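Local structure of N-isopropylammelide isopropylaminohydrolase (6NBO) at residues D69-W73 with V306-W310; G134-L138 with D176-A182; L215-E221 with T247-C253. The protein belongs to the amidohydrolase family of metal-dependent enzymes, built on a TIM-barrel fold, and binds zinc. All coordinates share one frame; numbering follows the deposited sequence.

Interaction 1 of 3, residues D69-W73 with V306-W310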
loop_
_atom_site.group_PDB
_atom_site.type_symbol
_atom_site.label_atom_id
_atom_site.label_comp_id
_atom_site.label_asym_id
_atom_site.label_seq_id
_atom_site.Cartn_x
_atom_site.Cartn_y
_atom_site.Cartn_z
ATOM N N ASP A 69 10.351 3.782 -6.344
ATOM C CA ASP A 69 11.645 3.933 -6.997
ATOM C C ASP A 69 11.503 4.079 -8.508
ATOM O O ASP A 69 12.378 4.670 -9.148
ATOM C CB ASP A 69 12.562 2.748 -6.650
ATOM C CG ASP A 69 11.989 1.386 -7.078
ATOM O OD1 ASP A 69 10.757 1.174 -6.963
ATOM O OD2 ASP A 69 12.787 0.523 -7.512
ATOM N N LYS A 70 10.422 3.557 -9.094
ATOM C CA LYS A 70 10.285 3.483 -10.549
ATOM C C LYS A 70 9.613 4.704 -11.160
ATOM O O LYS A 70 9.697 4.891 -12.382
ATOM C CB LYS A 70 9.440 2.268 -10.964
ATOM C CG LYS A 70 9.958 0.867 -10.648
ATOM C CD LYS A 70 8.875 -0.133 -11.090
ATOM C CE LYS A 70 9.125 -1.562 -10.616
ATOM N NZ LYS A 70 10.231 -2.242 -11.350
ATOM N N THR A 71 8.910 5.496 -10.352
ATOM C CA THR A 71 7.993 6.508 -10.865
ATOM C C THR A 71 8.736 7.616 -11.591
ATOM O O THR A 71 9.869 7.966 -11.248
ATOM C CB THR A 71 7.166 7.123 -9.729
ATOM O OG1 THR A 71 6.186 8.009 -10.283
ATOM C CG2 THR A 71 8.051 7.901 -8.754
ATOM N N HIS A 72 8.079 8.161 -12.618
ATOM C CA HIS A 72 8.528 9.382 -13.279
ATOM C C HIS A 72 7.734 10.600 -12.819
ATOM O O HIS A 72 7.712 11.625 -13.515
ATOM C CB HIS A 72 8.444 9.229 -14.798
ATOM C CG HIS A 72 9.412 8.229 -15.351
ATOM N ND1 HIS A 72 9.968 8.348 -16.608
ATOM C CD2 HIS A 72 9.928 7.095 -14.818
ATOM C CE1 HIS A 72 10.779 7.328 -16.827
ATOM N NE2 HIS A 72 10.772 6.551 -15.757
ATOM N N TRP A 73 7.069 10.498 -11.673
ATOM C CA TRP A 73 6.352 11.636 -11.112
ATOM C C TRP A 73 7.277 12.842 -11.024
ATOM O O TRP A 73 8.420 12.726 -10.579
ATOM C CB TRP A 73 5.805 11.287 -9.730
ATOM C CG TRP A 73 4.726 12.240 -9.296
ATOM C CD1 TRP A 73 4.870 13.364 -8.526
ATOM C CD2 TRP A 73 3.338 12.165 -9.645
ATOM N NE1 TRP A 73 3.647 13.986 -8.369
ATOM C CE2 TRP A 73 2.693 13.269 -9.044
ATOM C CE3 TRP A 73 2.577 11.267 -10.404
ATOM C CZ2 TRP A 73 1.323 13.500 -9.182
ATOM C CZ3 TRP A 73 1.214 11.501 -10.541
ATOM C CH2 TRP A 73 0.605 12.604 -9.932
ATOM N N VAL A 306 3.132 4.020 -10.692
ATOM C CA VAL A 306 2.560 5.343 -10.930
ATOM C C VAL A 306 3.431 6.042 -11.969
ATOM O O VAL A 306 4.543 6.480 -11.651
ATOM C CB VAL A 306 2.471 6.185 -9.650
ATOM C CG1 VAL A 306 2.005 7.607 -9.990
ATOM C CG2 VAL A 306 1.532 5.525 -8.632
ATOM N N ARG A 307 2.931 6.150 -13.198
ATOM C CA ARG A 307 3.587 6.901 -14.275
ATOM C C ARG A 307 5.058 6.512 -14.430
ATOM O O ARG A 307 5.969 7.331 -14.279
ATOM C CB ARG A 307 3.444 8.408 -14.043
ATOM C CG ARG A 307 2.004 8.862 -14.066
ATOM C CD ARG A 307 1.846 10.347 -14.392
ATOM N NE ARG A 307 0.517 10.763 -13.969
ATOM C CZ ARG A 307 0.114 12.020 -13.825
ATOM N NH1 ARG A 307 0.935 13.034 -14.094
ATOM N NH2 ARG A 307 -1.123 12.253 -13.404
ATOM N N ASP A 308 5.282 5.230 -14.709
ATOM C CA ASP A 308 6.646 4.741 -14.868
ATOM C C ASP A 308 6.791 4.170 -16.271
ATOM O O ASP A 308 5.983 4.503 -17.144
ATOM C CB ASP A 308 7.000 3.738 -13.751
ATOM C CG ASP A 308 6.060 2.539 -13.681
ATOM O OD1 ASP A 308 5.531 2.098 -14.723
ATOM O OD2 ASP A 308 5.875 2.023 -12.560
ATOM N N THR A 309 7.817 3.352 -16.533
ATOM C CA THR A 309 7.958 2.831 -17.888
ATOM C C THR A 309 7.056 1.632 -18.155
ATOM O O THR A 309 6.937 1.220 -19.315
ATOM C CB THR A 309 9.416 2.446 -18.197
ATOM O OG1 THR A 309 9.773 1.257 -17.477
ATOM C CG2 THR A 309 10.374 3.578 -17.831
ATOM N N TRP A 310 6.435 1.062 -17.117
ATOM C CA TRP A 310 5.454 -0.006 -17.298
ATOM C C TRP A 310 4.067 0.555 -17.594
ATOM O O TRP A 310 3.362 0.055 -18.477
ATOM C CB TRP A 310 5.358 -0.887 -16.048
ATOM C CG TRP A 310 6.550 -1.715 -15.697
ATOM C CD1 TRP A 310 7.716 -1.284 -15.134
ATOM C CD2 TRP A 310 6.665 -3.138 -15.823
ATOM N NE1 TRP A 310 8.563 -2.348 -14.929
ATOM C CE2 TRP A 310 7.941 -3.497 -15.343
ATOM C CE3 TRP A 310 5.820 -4.140 -16.311
ATOM C CZ2 TRP A 310 8.392 -4.816 -15.334
ATOM C CZ3 TRP A 310 6.270 -5.450 -16.302
ATOM C CH2 TRP A 310 7.545 -5.776 -15.818
#
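Two irregular loop segments meet with Thr-71 and Asp-308 at closest backbone approach, their CA atoms 4.6 Å apart, and one main-chain hydrogen bond, from His-72 N to Arg-307 O at 2.8 Å, ties them together. A second tie comes from a side chain: Thr-71 OG1 donates to Val-306 O over 2.6 Å, arriving 22° out of the carbonyl plane. That hydroxyl takes part in two hydrogen bonds, since it also accepts from Trp-73 N two residues on, which makes an ST turn; with OG1 anti to its own backbone N (chi1 -174°), it can serve both partners. Both segments lie in loops of the amidohydrolase barrel, and the contact joins those that follow the first and the eighth strand, 56-66 and 299-301. The indole of Trp-73 lies against the second loop through its six-membered ring. Its CE3 rests on Val-306 CG1 at 3.7 Å, while CZ3 sits over the centre of the Arg-307 guanidinium, 3.5 Å from CZ, with the two planes 44° apart. Further along, the imidazole of His-72 touches the methyl of Thr-309, NE2 to CG2 being 3.6 Å. Asp-308 closes an Asx turn by accepting from Trp-310 N above the plane of its carboxylate, and its CB packs on Lys-70 O. The amine of Lys-70 forms salt bridges with Glu-93 and Asp-128 and a hydrogen bond with Gln-161.

Interaction 2 of 3, residues G134-L138 with D176-A182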
loop_
_atom_site.group_PDB
_atom_site.type_symbol
_atom_site.label_atom_id
_atom_site.label_comp_id
_atom_site.label_asym_id
_atom_site.label_seq_id
_atom_site.Cartn_x
_atom_site.Cartn_y
_atom_site.Cartn_z
ATOM N N GLY A 134 22.406 -3.140 -7.606
ATOM C CA GLY A 134 22.780 -3.282 -6.211
ATOM C C GLY A 134 21.703 -2.703 -5.314
ATOM O O GLY A 134 20.501 -2.840 -5.571
ATOM N N LEU A 135 22.132 -2.049 -4.242
ATOM C CA LEU A 135 21.209 -1.386 -3.327
ATOM C C LEU A 135 20.958 0.079 -3.693
ATOM O O LEU A 135 20.453 0.834 -2.858
ATOM C CB LEU A 135 21.740 -1.473 -1.891
ATOM C CG LEU A 135 22.031 -2.881 -1.347
ATOM C CD1 LEU A 135 22.441 -2.829 0.129
ATOM C CD2 LEU A 135 20.842 -3.808 -1.552
ATOM N N ARG A 136 21.302 0.502 -4.913
ATOM C CA ARG A 136 21.212 1.929 -5.222
ATOM C C ARG A 136 19.779 2.441 -5.116
ATOM O O ARG A 136 19.545 3.526 -4.569
ATOM C CB ARG A 136 21.780 2.232 -6.609
ATOM C CG ARG A 136 21.501 3.679 -7.005
ATOM C CD ARG A 136 22.465 4.212 -8.029
ATOM N NE ARG A 136 22.791 3.255 -9.078
ATOM C CZ ARG A 136 21.976 2.910 -10.071
ATOM N NH1 ARG A 136 22.393 2.046 -10.992
ATOM N NH2 ARG A 136 20.749 3.414 -10.140
ATOM N N HIS A 137 18.808 1.694 -5.652
ATOM C CA HIS A 137 17.420 2.138 -5.539
ATOM C C HIS A 137 16.968 2.138 -4.086
ATOM O O HIS A 137 16.264 3.054 -3.645
ATOM C CB HIS A 137 16.490 1.248 -6.370
ATOM C CG HIS A 137 16.904 1.093 -7.802
ATOM N ND1 HIS A 137 17.148 2.166 -8.632
ATOM C CD2 HIS A 137 17.108 -0.016 -8.553
ATOM C CE1 HIS A 137 17.491 1.724 -9.831
ATOM N NE2 HIS A 137 17.473 0.404 -9.809
ATOM N N LEU A 138 17.342 1.103 -3.332
ATOM C CA LEU A 138 17.016 1.061 -1.910
ATOM C C LEU A 138 17.553 2.289 -1.182
ATOM O O LEU A 138 16.825 2.939 -0.422
ATOM C CB LEU A 138 17.576 -0.218 -1.289
ATOM C CG LEU A 138 17.336 -0.317 0.214
ATOM C CD1 LEU A 138 15.825 -0.325 0.497
ATOM C CD2 LEU A 138 18.024 -1.565 0.784
ATOM N N ASP A 176 21.458 -8.286 2.300
ATOM C CA ASP A 176 22.030 -6.960 2.536
ATOM C C ASP A 176 20.949 -5.890 2.568
ATOM O O ASP A 176 21.043 -4.930 3.340
ATOM C CB ASP A 176 23.056 -6.619 1.456
ATOM C CG ASP A 176 24.290 -7.476 1.540
ATOM O OD1 ASP A 176 24.452 -8.189 2.555
ATOM O OD2 ASP A 176 25.093 -7.439 0.588
ATOM N N ALA A 177 19.919 -6.029 1.727
ATOM C CA ALA A 177 18.855 -5.032 1.695
ATOM C C ALA A 177 18.099 -5.007 3.016
ATOM O O ALA A 177 17.799 -3.935 3.554
ATOM C CB ALA A 177 17.893 -5.320 0.536
ATOM N N LEU A 178 17.748 -6.184 3.539
ATOM C CA LEU A 178 17.091 -6.237 4.842
ATOM C C LEU A 178 17.978 -5.634 5.921
ATOM O O LEU A 178 17.514 -4.838 6.748
ATOM C CB LEU A 178 16.729 -7.679 5.192
ATOM C CG LEU A 178 15.795 -8.376 4.206
ATOM C CD1 LEU A 178 15.490 -9.789 4.679
ATOM C CD2 LEU A 178 14.512 -7.586 4.012
ATOM N N ALA A 179 19.263 -5.983 5.918
ATOM C CA ALA A 179 20.182 -5.408 6.893
ATOM C C ALA A 179 20.267 -3.896 6.762
ATOM O O ALA A 179 20.465 -3.197 7.762
ATOM C CB ALA A 179 21.569 -6.024 6.735
ATOM N N ALA A 180 20.125 -3.371 5.550
ATOM C CA ALA A 180 20.296 -1.940 5.336
ATOM C C ALA A 180 19.042 -1.137 5.641
ATOM O O ALA A 180 19.109 0.094 5.646
ATOM C CB ALA A 180 20.721 -1.664 3.891
ATOM N N GLY A 181 17.902 -1.782 5.867
ATOM C CA GLY A 181 16.734 -1.012 6.227
ATOM C C GLY A 181 15.448 -1.399 5.529
ATOM O O GLY A 181 14.381 -0.910 5.909
ATOM N N ALA A 182 15.514 -2.255 4.508
ATOM C CA ALA A 182 14.278 -2.775 3.943
ATOM C C ALA A 182 13.529 -3.537 5.029
ATOM O O ALA A 182 14.131 -4.261 5.828
ATOM C CB ALA A 182 14.555 -3.679 2.735
#
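Leu-138 and Ala-177 make the close part of this contact, an apolar meeting without a single hydrogen bond between the two segments. The CD2 methyl of Leu-138 lies against the helix 170-180 near its end, 3.8 Å from Ala-177 CB and 3.7 Å from Ala-177 O. The same methyl reaches Ala-180 CB, and CD1 meets Ala-182 CB at 4.2 Å; chi1 of 177° carries CG toward the other segment, and chi2 near 60° parts the methyls, CD2 to the helix and CD1 to Ala-182 beyond it. Where the helix ends, Gly-181 takes positive phi and a Schellman motif turns the chain, which leaves Ala-182 CB facing Leu-138. Helices 136-147 and 170-180 belong to the outer layer of the TIM barrel, and Leu-138, Ala-177 and Ala-182 all press inward on strand 153-159. Toward solvent the fit is slacker. Leu-135, at the N-cap position of its helix, splits its methyls: CD2 still finds Ala-177 CB at 3.9 Å, whereas CD1 has more distant neighbours, Asp-176 CB at 4.1 Å and Ala-180 CB at 4.3 Å. Asp-176, which is exposed, meets CD1 with its CB and backbone O and crosses Leu-135 at about a right angle.

Interaction 3 of 3, residues L215-E221 with T247-C253. With ZN (zinc ion), chain B.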
loop_
_atom_site.group_PDB
_atom_site.type_symbol
_atom_site.label_atom_id
_atom_site.label_comp_id
_atom_site.label_asym_id
_atom_site.label_seq_id
_atom_site.Cartn_x
_atom_site.Cartn_y
_atom_site.Cartn_z
ATOM N N LEU A 215 7.217 -11.230 4.435
ATOM C CA LEU A 215 7.363 -11.238 2.986
ATOM C C LEU A 215 6.106 -10.686 2.335
ATOM O O LEU A 215 4.996 -10.829 2.858
ATOM C CB LEU A 215 7.617 -12.650 2.433
ATOM C CG LEU A 215 8.829 -13.381 3.004
ATOM C CD1 LEU A 215 8.408 -14.275 4.168
ATOM C CD2 LEU A 215 9.481 -14.174 1.910
ATOM N N ASP A 216 6.298 -10.047 1.183
ATOM C CA ASP A 216 5.194 -9.589 0.343
ATOM C C ASP A 216 5.568 -9.998 -1.073
ATOM O O ASP A 216 6.477 -9.411 -1.668
ATOM C CB ASP A 216 4.983 -8.071 0.463
ATOM C CG ASP A 216 3.788 -7.562 -0.333
ATOM O OD1 ASP A 216 3.488 -8.115 -1.409
ATOM O OD2 ASP A 216 3.143 -6.589 0.120
ATOM N N LEU A 217 4.862 -10.989 -1.613
ATOM C CA LEU A 217 5.266 -11.675 -2.834
ATOM C C LEU A 217 4.320 -11.315 -3.973
ATOM O O LEU A 217 3.105 -11.431 -3.824
ATOM C CB LEU A 217 5.282 -13.194 -2.604
ATOM C CG LEU A 217 6.195 -13.642 -1.461
ATOM C CD1 LEU A 217 6.019 -15.120 -1.180
ATOM C CD2 LEU A 217 7.659 -13.318 -1.780
ATOM N N HIS A 218 4.884 -10.862 -5.102
ATOM C CA HIS A 218 4.114 -10.674 -6.329
ATOM C C HIS A 218 3.755 -12.038 -6.910
ATOM O O HIS A 218 4.643 -12.829 -7.232
ATOM C CB HIS A 218 4.927 -9.892 -7.370
ATOM C CG HIS A 218 5.014 -8.416 -7.131
ATOM N ND1 HIS A 218 5.676 -7.873 -6.052
ATOM C CD2 HIS A 218 4.568 -7.364 -7.866
ATOM C CE1 HIS A 218 5.617 -6.551 -6.117
ATOM N NE2 HIS A 218 4.951 -6.218 -7.211
ATOM N N LEU A 219 2.466 -12.313 -7.097
ATOM C CA LEU A 219 2.049 -13.571 -7.707
ATOM C C LEU A 219 1.165 -13.232 -8.899
ATOM O O LEU A 219 -0.043 -13.025 -8.739
ATOM C CB LEU A 219 1.327 -14.480 -6.702
ATOM C CG LEU A 219 1.103 -15.892 -7.261
ATOM C CD1 LEU A 219 2.440 -16.561 -7.610
ATOM C CD2 LEU A 219 0.305 -16.765 -6.306
ATOM N N HIS A 220 1.775 -13.164 -10.086
ATOM C CA HIS A 220 1.034 -12.936 -11.322
ATOM C C HIS A 220 0.576 -14.224 -11.981
ATOM O O HIS A 220 -0.198 -14.160 -12.943
ATOM C CB HIS A 220 1.880 -12.201 -12.367
ATOM C CG HIS A 220 2.612 -11.010 -11.849
ATOM N ND1 HIS A 220 3.926 -11.069 -11.436
ATOM C CD2 HIS A 220 2.225 -9.722 -11.703
ATOM C CE1 HIS A 220 4.315 -9.867 -11.049
ATOM N NE2 HIS A 220 3.300 -9.035 -11.198
ATOM N N GLU A 221 1.069 -15.371 -11.524
ATOM C CA GLU A 221 0.852 -16.615 -12.246
ATOM C C GLU A 221 -0.633 -16.920 -12.335
ATOM O O GLU A 221 -1.380 -16.772 -11.365
ATOM C CB GLU A 221 1.599 -17.756 -11.566
ATOM C CG GLU A 221 3.110 -17.558 -11.561
ATOM C CD GLU A 221 3.826 -18.629 -10.770
ATOM O OE1 GLU A 221 3.145 -19.432 -10.092
ATOM O OE2 GLU A 221 5.063 -18.691 -10.847
ATOM N N THR A 247 2.210 -11.522 2.787
ATOM C CA THR A 247 1.236 -10.851 1.943
ATOM C C THR A 247 1.408 -11.385 0.529
ATOM O O THR A 247 2.542 -11.600 0.072
ATOM C CB THR A 247 1.462 -9.321 1.982
ATOM O OG1 THR A 247 1.320 -8.861 3.330
ATOM C CG2 THR A 247 0.491 -8.561 1.078
ATOM N N ILE A 248 0.292 -11.624 -0.154
ATOM C CA ILE A 248 0.300 -12.007 -1.564
ATOM C C ILE A 248 -0.187 -10.819 -2.372
ATOM O O ILE A 248 -1.330 -10.377 -2.202
ATOM C CB ILE A 248 -0.599 -13.222 -1.843
ATOM C CG1 ILE A 248 -0.344 -14.325 -0.816
ATOM C CG2 ILE A 248 -0.359 -13.706 -3.288
ATOM C CD1 ILE A 248 1.043 -14.918 -0.897
ATOM N N SER A 249 0.655 -10.312 -3.273
ATOM C CA SER A 249 0.247 -9.202 -4.127
ATOM C C SER A 249 -0.265 -9.719 -5.467
ATOM O O SER A 249 0.318 -10.638 -6.051
ATOM C CB SER A 249 1.407 -8.233 -4.353
ATOM O OG SER A 249 1.643 -7.435 -3.191
ATOM N N HIS A 250 -1.346 -9.090 -5.948
ATOM C CA HIS A 250 -2.008 -9.325 -7.231
ATOM C C HIS A 250 -2.882 -10.575 -7.163
ATOM O O HIS A 250 -4.113 -10.466 -7.139
ATOM C CB HIS A 250 -0.981 -9.385 -8.364
ATOM C CG HIS A 250 -0.129 -8.155 -8.447
ATOM N ND1 HIS A 250 -0.655 -6.883 -8.340
ATOM C CD2 HIS A 250 1.209 -7.999 -8.577
ATOM C CE1 HIS A 250 0.321 -5.996 -8.424
ATOM N NE2 HIS A 250 1.463 -6.645 -8.574
ATOM N N ALA A 251 -2.270 -11.759 -7.107
ATOM C CA ALA A 251 -3.006 -13.000 -6.866
ATOM C C ALA A 251 -4.100 -13.220 -7.906
ATOM O O ALA A 251 -5.200 -13.673 -7.581
ATOM C CB ALA A 251 -3.593 -13.022 -5.454
ATOM N N PHE A 252 -3.785 -12.903 -9.172
ATOM C CA PHE A 252 -4.750 -13.034 -10.261
ATOM C C PHE A 252 -5.361 -14.430 -10.334
ATOM O O PHE A 252 -6.515 -14.576 -10.757
ATOM C CB PHE A 252 -4.090 -12.711 -11.605
ATOM C CG PHE A 252 -3.432 -11.366 -11.660
ATOM C CD1 PHE A 252 -3.993 -10.270 -11.027
ATOM C CD2 PHE A 252 -2.249 -11.199 -12.356
ATOM C CE1 PHE A 252 -3.379 -9.027 -11.085
ATOM C CE2 PHE A 252 -1.630 -9.966 -12.421
ATOM C CZ PHE A 252 -2.196 -8.875 -11.788
ATOM N N CYS A 253 -4.610 -15.468 -9.955
ATOM C CA CYS A 253 -5.145 -16.821 -10.106
ATOM C C CYS A 253 -6.407 -17.036 -9.282
ATOM O O CYS A 253 -7.208 -17.916 -9.619
ATOM C CB CYS A 253 -4.090 -17.866 -9.723
ATOM S SG CYS A 253 -3.593 -17.861 -7.977
HETATM ZN ZN ZN B . 3.798 -4.415 -7.971
HETATM O O HOH W 1 3.809 -9.047 4.454
HETATM O O HOH W 2 2.354 -4.622 -1.474
HETATM O O HOH W 3 -1.762 -15.316 -9.244
#
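Three histidines cluster where two parallel strands end, and one of them, His-218, binds a zinc ion through NE2 at 2.3 Å. The ring of His-250 approaches obliquely, its NE2 3.3 Å from His-218 CD2 with the planes 65° apart. Against His-220 the ring of His-250 is tilted by only 26°, but the centroids are 5.1 Å apart, with little overlap, and His-220 NE2 comes 3.5 Å from His-250 CD2. Phe-252 extends the group, its CE2 lying at the edge of the His-220 ring.

Leading up to this cluster, strands 215-219 and 247-250 run parallel and are stitched by a regular ladder from Thr-247 N to Leu-219 N. The ladder fades at its end, where Ala-251 N gives only a weak bond to Leu-219 O; phi turns positive at His-250, the last strand residue, and stays so at Ala-251. Asp-216, Thr-247, His-218 and Ser-249 lie on one face. Asp-216 extends with CG anti to its backbone N (chi1 -177°), which carries OD1 to Ser-249 OG at 2.7 Å; the hydroxyl donates to the syn lone pair. OD2 accepts a hydrogen bond from a water and forms a salt bridge with Arg-124. Ser-249 OG also bonds to His-65 ND1, joining Asp-216 to a zinc ligand as a second-shell link. Another water is shared by Leu-219 O, Glu-221 O and Cys-253 N, bridging the segments past the strands. Leu-217 and Ile-248 lie on the other face, and Leu-219 CB packs on Ile-248 CG2 at 3.9 Å, with helix 223-239 alongside.

His-65, His-67 and Asp-304 complete the zinc site of His-218, and His-250 with Asp-304 marks a second; such histidines at the C-terminal ends of barrel strands are the hallmark of the amidohydrolase metal centre.

From the N terminus, the chain first passes residues 69-73, in the loop after strand 56-66, and interaction 1 is closed when it returns at 306-310, beyond strand 299-301. The other two contacts nest inside this loop and follow one another in series. Interaction 2 pairs helix 136-147 with helix 170-180 on the outside of the barrel, and interaction 3 closes the beta-alpha-beta unit of strand 215-219, helix 223-239 and strand 246-250. Interactions 1 and 2 touch where Asp-69 packs on His-137, whereas interaction 3 stays about 7 Å from interaction 1 at the nearest atoms. Together they tie loops after the first and eighth strands, two outer helices, and neighbouring strands at the metal centre.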